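Local coordinates for protein alpha-L-rhamnosidase (Streptomyces avermitilis, PDB 3W5M) that releases terminal non-reducing alpha-L-rhamnose by hydrolysis from citrus flavonoid glycosides and the arabinogalactan-protein gum arabic, at residues A[742-754]-A[844-856]. Numbering follows the deposited sequence. Where two conformers were deposited one is given.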
ATOM      1  N   ASP A 742       0.264 -10.693  26.557  1.00 36.20           N
ATOM      2  CA  ASP A 742      -0.357 -11.068  25.289  1.00 38.55           C
ATOM      3  C   ASP A 742       0.273 -10.244  24.176  1.00 36.57           C
ATOM      4  O   ASP A 742       0.974  -9.272  24.446  1.00 36.85           O
ATOM      5  CB  ASP A 742      -1.857 -10.769  25.326  1.00 44.22           C
ATOM      6  CG  ASP A 742      -2.594 -11.553  26.393  1.00 52.01           C
ATOM      7  OD1 ASP A 742      -2.107 -12.633  26.816  1.00 56.78           O
ATOM      8  OD2 ASP A 742      -3.682 -11.081  26.808  1.00 54.62           O
ATOM      9  N   GLY A 743       0.000 -10.614  22.926  1.00 36.06           N
ATOM     10  CA  GLY A 743       0.419  -9.804  21.781  1.00 34.26           C
ATOM     11  C   GLY A 743       1.527 -10.427  20.965  1.00 34.27           C
ATOM     12  O   GLY A 743       1.973 -11.540  21.263  1.00 34.43           O
ATOM     13  N   TYR A 744       1.975  -9.719  19.926  1.00 30.23           N
ATOM     14  CA  TYR A 744       3.054 -10.202  19.093  1.00 30.84           C
ATOM     15  C   TYR A 744       4.438 -10.098  19.748  1.00 31.41           C
ATOM     16  O   TYR A 744       5.329 -10.868  19.423  1.00 32.11           O
ATOM     17  CB  TYR A 744       3.026  -9.513  17.718  1.00 30.97           C
ATOM     18  CG  TYR A 744       1.698  -9.678  17.021  1.00 31.18           C
ATOM     19  CD1 TYR A 744       1.270 -10.940  16.579  1.00 31.49           C
ATOM     20  CD2 TYR A 744       0.866  -8.579  16.799  1.00 30.37           C
ATOM     21  CE1 TYR A 744       0.056 -11.093  15.932  1.00 33.21           C
ATOM     22  CE2 TYR A 744      -0.353  -8.723  16.163  1.00 31.22           C
ATOM     23  CZ  TYR A 744      -0.755  -9.976  15.729  1.00 32.78           C
ATOM     24  OH  TYR A 744      -1.973 -10.107  15.109  1.00 34.65           O
ATOM     25  N   GLY A 745       4.603  -9.152  20.674  1.00 32.23           N
ATOM     26  CA  GLY A 745       5.885  -8.877  21.323  1.00 30.66           C
ATOM     27  C   GLY A 745       6.923  -8.310  20.379  1.00 32.99           C
ATOM     28  O   GLY A 745       6.588  -7.696  19.334  1.00 30.22           O
ATOM     29  N   ASP A 746       8.187  -8.531  20.722  1.00 28.99           N
ATOM     30  CA  ASP A 746       9.301  -8.133  19.886  1.00 31.98           C
ATOM     31  C   ASP A 746       9.434  -9.121  18.720  1.00 30.91           C
ATOM     32  O   ASP A 746      10.431  -9.833  18.581  1.00 29.51           O
ATOM     33  CB  ASP A 746      10.613  -8.006  20.696  1.00 30.65           C
ATOM     34  CG  ASP A 746      11.732  -7.351  19.905  1.00 34.36           C
ATOM     35  OD1 ASP A 746      11.461  -6.417  19.114  1.00 29.78           O
ATOM     36  OD2 ASP A 746      12.912  -7.766  20.061  1.00 34.06           O
ATOM     37  N   TRP A 747       8.399  -9.130  17.882  1.00 28.61           N
ATOM     38  CA  TRP A 747       8.283 -10.004  16.704  1.00 27.39           C
ATOM     39  C   TRP A 747       9.577 -10.244  15.931  1.00 26.39           C
ATOM     40  O   TRP A 747      10.270  -9.308  15.540  1.00 25.79           O
ATOM     41  CB  TRP A 747       7.222  -9.386  15.777  1.00 28.70           C
ATOM     42  CG  TRP A 747       6.703 -10.269  14.679  1.00 29.47           C
ATOM     43  CD1 TRP A 747       6.884 -10.106  13.326  1.00 28.15           C
ATOM     44  CD2 TRP A 747       5.877 -11.419  14.842  1.00 28.56           C
ATOM     45  NE1 TRP A 747       6.229 -11.103  12.646  1.00 28.41           N
ATOM     46  CE2 TRP A 747       5.605 -11.923  13.553  1.00 28.38           C
ATOM     47  CE3 TRP A 747       5.341 -12.079  15.958  1.00 27.59           C
ATOM     48  CZ2 TRP A 747       4.820 -13.061  13.350  1.00 31.11           C
ATOM     49  CZ3 TRP A 747       4.574 -13.198  15.759  1.00 28.90           C
ATOM     50  CH2 TRP A 747       4.307 -13.680  14.457  1.00 29.64           C
ATOM     51  N   LEU A 748       9.878 -11.520  15.663  1.00 25.90           N
ATOM     52  CA  LEU A 748      11.028 -11.912  14.835  1.00 25.88           C
ATOM     53  C   LEU A 748      12.394 -11.458  15.391  1.00 27.16           C
ATOM     54  O   LEU A 748      13.330 -11.199  14.648  1.00 28.53           O
ATOM     55  CB  LEU A 748      10.811 -11.516  13.342  1.00 25.83           C
ATOM     56  CG  LEU A 748       9.602 -12.207  12.713  1.00 27.07           C
ATOM     57  CD1 LEU A 748       9.309 -11.640  11.323  1.00 27.12           C
ATOM     58  CD2 LEU A 748       9.839 -13.710  12.634  1.00 28.83           C
ATOM     59  N   ASN A 749      12.497 -11.361  16.716  1.00 30.29           N
ATOM     60  CA  ASN A 749      13.808 -11.269  17.375  1.00 30.45           C
ATOM     61  C   ASN A 749      14.673 -12.505  17.035  1.00 33.63           C
ATOM     62  O   ASN A 749      14.124 -13.551  16.666  1.00 36.93           O
ATOM     63  CB  ASN A 749      13.607 -11.160  18.895  1.00 32.06           C
ATOM     64  CG  ASN A 749      12.926 -12.379  19.490  1.00 34.00           C
ATOM     65  OD1 ASN A 749      13.541 -13.444  19.615  1.00 34.90           O
ATOM     66  ND2 ASN A 749      11.656 -12.235  19.872  1.00 33.12           N
ATOM     67  N   VAL A 750      15.992 -12.394  17.201  1.00 32.89           N
ATOM     68  CA  VAL A 750      16.926 -13.513  16.951  1.00 35.29           C
ATOM     69  C   VAL A 750      17.179 -14.280  18.252  1.00 36.59           C
ATOM     70  O   VAL A 750      18.151 -13.997  18.958  1.00 34.95           O
ATOM     71  CB  VAL A 750      18.291 -13.033  16.393  1.00 35.25           C
ATOM     72  CG1 VAL A 750      19.060 -14.205  15.771  1.00 34.09           C
ATOM     73  CG2 VAL A 750      18.119 -11.922  15.368  1.00 35.20           C
ATOM     74  N   SER A 751      16.297 -15.243  18.533  1.00 38.51           N
ATOM     75  CA  SER A 751      16.358 -16.081  19.740  0.50 41.90           C
ATOM     76  C   SER A 751      16.717 -15.295  21.008  1.00 44.97           C
ATOM     77  O   SER A 751      17.682 -15.615  21.716  1.00 43.67           O
ATOM     78  CB  SER A 751      17.305 -17.273  19.546  0.50 41.38           C
ATOM     79  OG  SER A 751      17.243 -18.141  20.668  0.50 41.81           O
ATOM     80  N   ASP A 752      15.930 -14.257  21.282  1.00 41.71           N
ATOM     81  CA  ASP A 752      16.139 -13.385  22.437  1.00 42.72           C
ATOM     82  C   ASP A 752      14.755 -12.811  22.720  1.00 41.95           C
ATOM     83  O   ASP A 752      14.495 -11.640  22.426  1.00 42.71           O
ATOM     84  CB  ASP A 752      17.148 -12.283  22.072  1.00 39.79           C
ATOM     85  CG  ASP A 752      17.826 -11.632  23.292  1.00 43.68           C
ATOM     86  OD1 ASP A 752      17.864 -12.247  24.379  1.00 42.03           O
ATOM     87  OD2 ASP A 752      18.360 -10.499  23.145  1.00 39.41           O
ATOM     88  N   GLU A 753      13.869 -13.655  23.251  1.00 39.92           N
ATOM     89  CA  GLU A 753      12.452 -13.329  23.417  1.00 39.70           C
ATOM     90  C   GLU A 753      12.117 -12.525  24.685  1.00 37.93           C
ATOM     91  O   GLU A 753      12.162 -13.049  25.794  1.00 37.77           O
ATOM     92  CB  GLU A 753      11.604 -14.605  23.361  1.00 42.87           C
ATOM     93  CG  GLU A 753      10.099 -14.392  23.547  1.00 46.60           C
ATOM     94  CD  GLU A 753       9.368 -13.998  22.259  1.00 49.51           C
ATOM     95  OE1 GLU A 753       9.950 -14.142  21.153  1.00 51.67           O
ATOM     96  OE2 GLU A 753       8.201 -13.541  22.353  1.00 46.66           O
ATOM     97  N   THR A 754      11.761 -11.256  24.506  1.00 34.39           N
ATOM     98  CA  THR A 754      11.330 -10.405  25.619  1.00 33.92           C
ATOM     99  C   THR A 754       9.936 -10.782  26.088  1.00 33.66           C
ATOM    100  O   THR A 754       9.012 -10.918  25.265  1.00 35.54           O
ATOM    101  CB  THR A 754      11.325  -8.908  25.224  1.00 32.82           C
ATOM    102  OG1 THR A 754      12.575  -8.566  24.619  1.00 32.04           O
ATOM    103  CG2 THR A 754      11.068  -7.991  26.453  1.00 32.10           C
ATOM    104  N   ASP A 844      28.956 -11.597  19.919  1.00 38.08           N
ATOM    105  CA  ASP A 844      30.023 -11.263  18.959  1.00 43.82           C
ATOM    106  C   ASP A 844      29.699  -9.990  18.145  1.00 41.34           C
ATOM    107  O   ASP A 844      29.933  -9.916  16.923  1.00 37.29           O
ATOM    108  CB  ASP A 844      30.362 -12.470  18.058  1.00 46.61           C
ATOM    109  CG  ASP A 844      31.617 -12.252  17.219  1.00 55.03           C
ATOM    110  OD1 ASP A 844      32.593 -11.654  17.732  1.00 59.38           O
ATOM    111  OD2 ASP A 844      31.621 -12.680  16.039  1.00 55.90           O
ATOM    112  N   TRP A 845      29.178  -8.992  18.863  1.00 41.45           N
ATOM    113  CA  TRP A 845      28.816  -7.687  18.321  1.00 40.69           C
ATOM    114  C   TRP A 845      27.732  -7.815  17.244  1.00 37.00           C
ATOM    115  O   TRP A 845      27.902  -7.334  16.124  1.00 37.23           O
ATOM    116  CB  TRP A 845      30.049  -6.944  17.789  1.00 45.89           C
ATOM    117  CG  TRP A 845      31.150  -6.794  18.796  1.00 53.58           C
ATOM    118  CD1 TRP A 845      32.336  -7.472  18.821  1.00 54.21           C
ATOM    119  CD2 TRP A 845      31.161  -5.914  19.931  1.00 56.91           C
ATOM    120  NE1 TRP A 845      33.094  -7.063  19.898  1.00 58.76           N
ATOM    121  CE2 TRP A 845      32.400  -6.106  20.594  1.00 60.15           C
ATOM    122  CE3 TRP A 845      30.249  -4.983  20.452  1.00 57.65           C
ATOM    123  CZ2 TRP A 845      32.751  -5.395  21.755  1.00 59.50           C
ATOM    124  CZ3 TRP A 845      30.596  -4.277  21.608  1.00 59.72           C
ATOM    125  CH2 TRP A 845      31.838  -4.490  22.246  1.00 58.99           C
ATOM    126  N   HIS A 846      26.671  -8.528  17.586  1.00 32.78           N
ATOM    127  CA  HIS A 846      25.479  -8.623  16.732  1.00 36.53           C
ATOM    128  C   HIS A 846      24.254  -8.237  17.539  1.00 34.50           C
ATOM    129  O   HIS A 846      24.161  -8.515  18.733  1.00 34.39           O
ATOM    130  CB  HIS A 846      25.250 -10.043  16.172  1.00 37.68           C
ATOM    131  CG  HIS A 846      26.294 -10.502  15.197  1.00 40.60           C
ATOM    132  ND1 HIS A 846      27.502 -11.033  15.598  1.00 40.76           N
ATOM    133  CD2 HIS A 846      26.301 -10.536  13.843  1.00 40.30           C
ATOM    134  CE1 HIS A 846      28.216 -11.351  14.533  1.00 43.10           C
ATOM    135  NE2 HIS A 846      27.509 -11.066  13.453  1.00 43.35           N
ATOM    136  N   LEU A 847      23.298  -7.604  16.869  1.00 32.78           N
ATOM    137  CA  LEU A 847      22.015  -7.332  17.478  1.00 31.41           C
ATOM    138  C   LEU A 847      21.219  -8.620  17.684  1.00 30.49           C
ATOM    139  O   LEU A 847      21.510  -9.641  17.076  1.00 31.31           O
ATOM    140  CB  LEU A 847      21.219  -6.338  16.603  1.00 31.10           C
ATOM    141  CG  LEU A 847      20.831  -6.733  15.171  1.00 30.13           C
ATOM    142  CD1 LEU A 847      19.613  -7.662  15.156  1.00 28.16           C
ATOM    143  CD2 LEU A 847      20.554  -5.469  14.381  1.00 29.57           C
ATOM    144  N   SER A 848      20.198  -8.568  18.520  1.00 28.20           N
ATOM    145  CA  SER A 848      19.303  -9.697  18.659  1.00 29.00           C
ATOM    146  C   SER A 848      17.844  -9.251  18.636  1.00 26.43           C
ATOM    147  O   SER A 848      16.925 -10.043  18.854  1.00 28.53           O
ATOM    148  CB  SER A 848      19.599 -10.438  19.958  1.00 32.44           C
ATOM    149  OG  SER A 848      19.108  -9.665  21.028  1.00 32.91           O
ATOM    150  N   THR A 849      17.635  -7.975  18.358  1.00 26.37           N
ATOM    151  CA  THR A 849      16.305  -7.367  18.491  1.00 25.53           C
ATOM    152  C   THR A 849      15.359  -7.728  17.336  1.00 24.11           C
ATOM    153  O   THR A 849      15.820  -7.866  16.196  1.00 26.31           O
ATOM    154  CB  THR A 849      16.442  -5.830  18.533  1.00 24.32           C
ATOM    155  OG1 THR A 849      17.293  -5.394  17.464  1.00 28.17           O
ATOM    156  CG2 THR A 849      17.118  -5.418  19.841  1.00 25.38           C
ATOM    157  N   GLY A 850      14.067  -7.811  17.636  1.00 25.48           N
ATOM    158  CA  GLY A 850      12.982  -7.929  16.620  1.00 24.78           C
ATOM    159  C   GLY A 850      12.373  -6.587  16.176  1.00 25.41           C
ATOM    160  O   GLY A 850      13.040  -5.552  16.231  1.00 26.10           O
ATOM    161  N   PHE A 851      11.103  -6.620  15.749  1.00 26.36           N
ATOM    162  CA  PHE A 851      10.412  -5.438  15.205  1.00 25.40           C
ATOM    163  C   PHE A 851      10.365  -4.226  16.106  1.00 24.53           C
ATOM    164  O   PHE A 851      10.541  -3.110  15.627  1.00 22.40           O
ATOM    165  CB  PHE A 851       8.971  -5.781  14.781  1.00 26.17           C
ATOM    166  CG  PHE A 851       8.882  -6.378  13.394  1.00 26.79           C
ATOM    167  CD1 PHE A 851       9.944  -7.115  12.860  1.00 28.28           C
ATOM    168  CD2 PHE A 851       7.750  -6.195  12.626  1.00 28.25           C
ATOM    169  CE1 PHE A 851       9.879  -7.663  11.579  1.00 29.07           C
ATOM    170  CE2 PHE A 851       7.664  -6.743  11.343  1.00 28.33           C
ATOM    171  CZ  PHE A 851       8.731  -7.484  10.822  1.00 29.42           C
ATOM    172  N   LEU A 852      10.137  -4.455  17.395  1.00 25.42           N
ATOM    173  CA  LEU A 852       9.919  -3.367  18.353  1.00 26.85           C
ATOM    174  C   LEU A 852      11.213  -2.802  18.941  1.00 28.85           C
ATOM    175  O   LEU A 852      11.327  -1.589  19.158  1.00 28.28           O
ATOM    176  CB  LEU A 852       8.997  -3.833  19.463  1.00 26.52           C
ATOM    177  CG  LEU A 852       7.555  -4.160  19.121  1.00 27.93           C
ATOM    178  CD1 LEU A 852       6.859  -4.547  20.418  1.00 28.25           C
ATOM    179  CD2 LEU A 852       6.883  -2.959  18.468  1.00 25.99           C
ATOM    180  N   GLY A 853      12.178  -3.686  19.187  1.00 26.29           N
ATOM    181  CA  GLY A 853      13.514  -3.285  19.624  1.00 27.16           C
ATOM    182  C   GLY A 853      14.397  -2.630  18.592  1.00 27.60           C
ATOM    183  O   GLY A 853      15.112  -1.686  18.913  1.00 27.77           O
ATOM    184  N   THR A 854      14.369  -3.111  17.346  1.00 23.42           N
ATOM    185  CA  THR A 854      15.301  -2.619  16.323  1.00 26.19           C
ATOM    186  C   THR A 854      15.290  -1.103  16.039  1.00 25.34           C
ATOM    187  O   THR A 854      16.351  -0.516  15.923  1.00 27.25           O
ATOM    188  CB  THR A 854      15.193  -3.431  15.007  1.00 26.02           C
ATOM    189  OG1 THR A 854      15.536  -4.793  15.293  1.00 28.52           O
ATOM    190  CG2 THR A 854      16.138  -2.889  13.900  1.00 27.49           C
ATOM    191  N   PRO A 855      14.094  -0.478  15.910  1.00 26.82           N
ATOM    192  CA  PRO A 855      14.082   0.947  15.562  1.00 27.08           C
ATOM    193  C   PRO A 855      14.696   1.832  16.641  1.00 27.39           C
ATOM    194  O   PRO A 855      15.168   2.922  16.336  1.00 27.94           O
ATOM    195  CB  PRO A 855      12.583   1.258  15.411  1.00 27.45           C
ATOM    196  CG  PRO A 855      11.893   0.259  16.233  1.00 27.26           C
ATOM    197  CD  PRO A 855      12.732  -0.989  16.142  1.00 28.09           C
ATOM    198  N   ARG A 856      14.697   1.347  17.886  1.00 27.91           N
ATOM    199  CA  ARG A 856      15.194   2.132  19.027  1.00 27.77           C
ATOM    200  C   ARG A 856      16.624   1.765  19.450  1.00 28.79           C
ATOM    201  O   ARG A 856      17.214   2.425  20.307  1.00 25.98           O
ATOM    202  CB  ARG A 856      14.209   2.003  20.217  1.00 29.96           C
ATOM    203  CG  ARG A 856      12.775   2.445  19.898  1.00 31.35           C
ATOM    204  CD  ARG A 856      11.760   2.134  20.996  1.00 33.04           C
ATOM    205  NE  ARG A 856      10.421   2.654  20.666  1.00 35.75           N
ATOM    206  CZ  ARG A 856       9.969   3.871  20.983  1.00 36.54           C
ATOM    207  NH1 ARG A 856      10.725   4.725  21.665  1.00 35.32           N
ATOM    208  NH2 ARG A 856       8.745   4.242  20.612  1.00 38.07           N
TER
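Two loops of the (alpha/alpha)6-barrel meet beside the rhamnose site, where Asp-746 of 742-754 turns its carboxylate onto backbone N-H groups just ahead of helix 854-863. Asp-746 OD2 accepts from Gly-850 N at 2.7 Å, and Asp-746 OD1 takes a nearly straight bond from Gly-853 N at 2.8 Å (170°), with a weak third from Leu-852 N. Both strong donors arrive from above the carboxylate plane. The first torsion (chi1 -170°) swings CG away from the backbone N and beside the carbonyl carbon, which carries the short acid to these N-H groups; residues 851-853 have helical angles but lack the regular backbone bonds, so the carboxylate supplies acceptors. Ser-813 OG also binds OD2. Replacing the acid by an alanine is likely to leave the N-H groups of Gly-850 and Gly-853, and the hydroxyl of Ser-813, without this acceptor. Gly-850 suits the spot, since a CB would collide with the carbonyl oxygens of Asp-746 and Trp-747.

Beside it, Phe-851 N donates to Trp-747 O at 2.8 Å, in the carbonyl plane. The side chains of this pair form a T-shaped stack: the indole edge points Trp-747 CD1 over the centre of the Phe-851 face, 3.9 Å above it, with planes at 80°. CD1 of Leu-748 adds an apolar contact at CE1 of the same ring.

Farther along, Val-750 N binds Ser-848 O. Asn-749 stiffens its loop: ND2 bonds Asp-746 O and Glu-753 OE1, while OD1 receives Asp-752 N in an Asx motif.

Phe-851 lies against Asp-643, and Trp-747 lies close to Trp-695; Asp-643 and Trp-695 both bind rhamnose, so the paired loops help surround the sugar pocket, as expected of interhelical loops at the active-site end of an (alpha/alpha)6-barrel glycosidase.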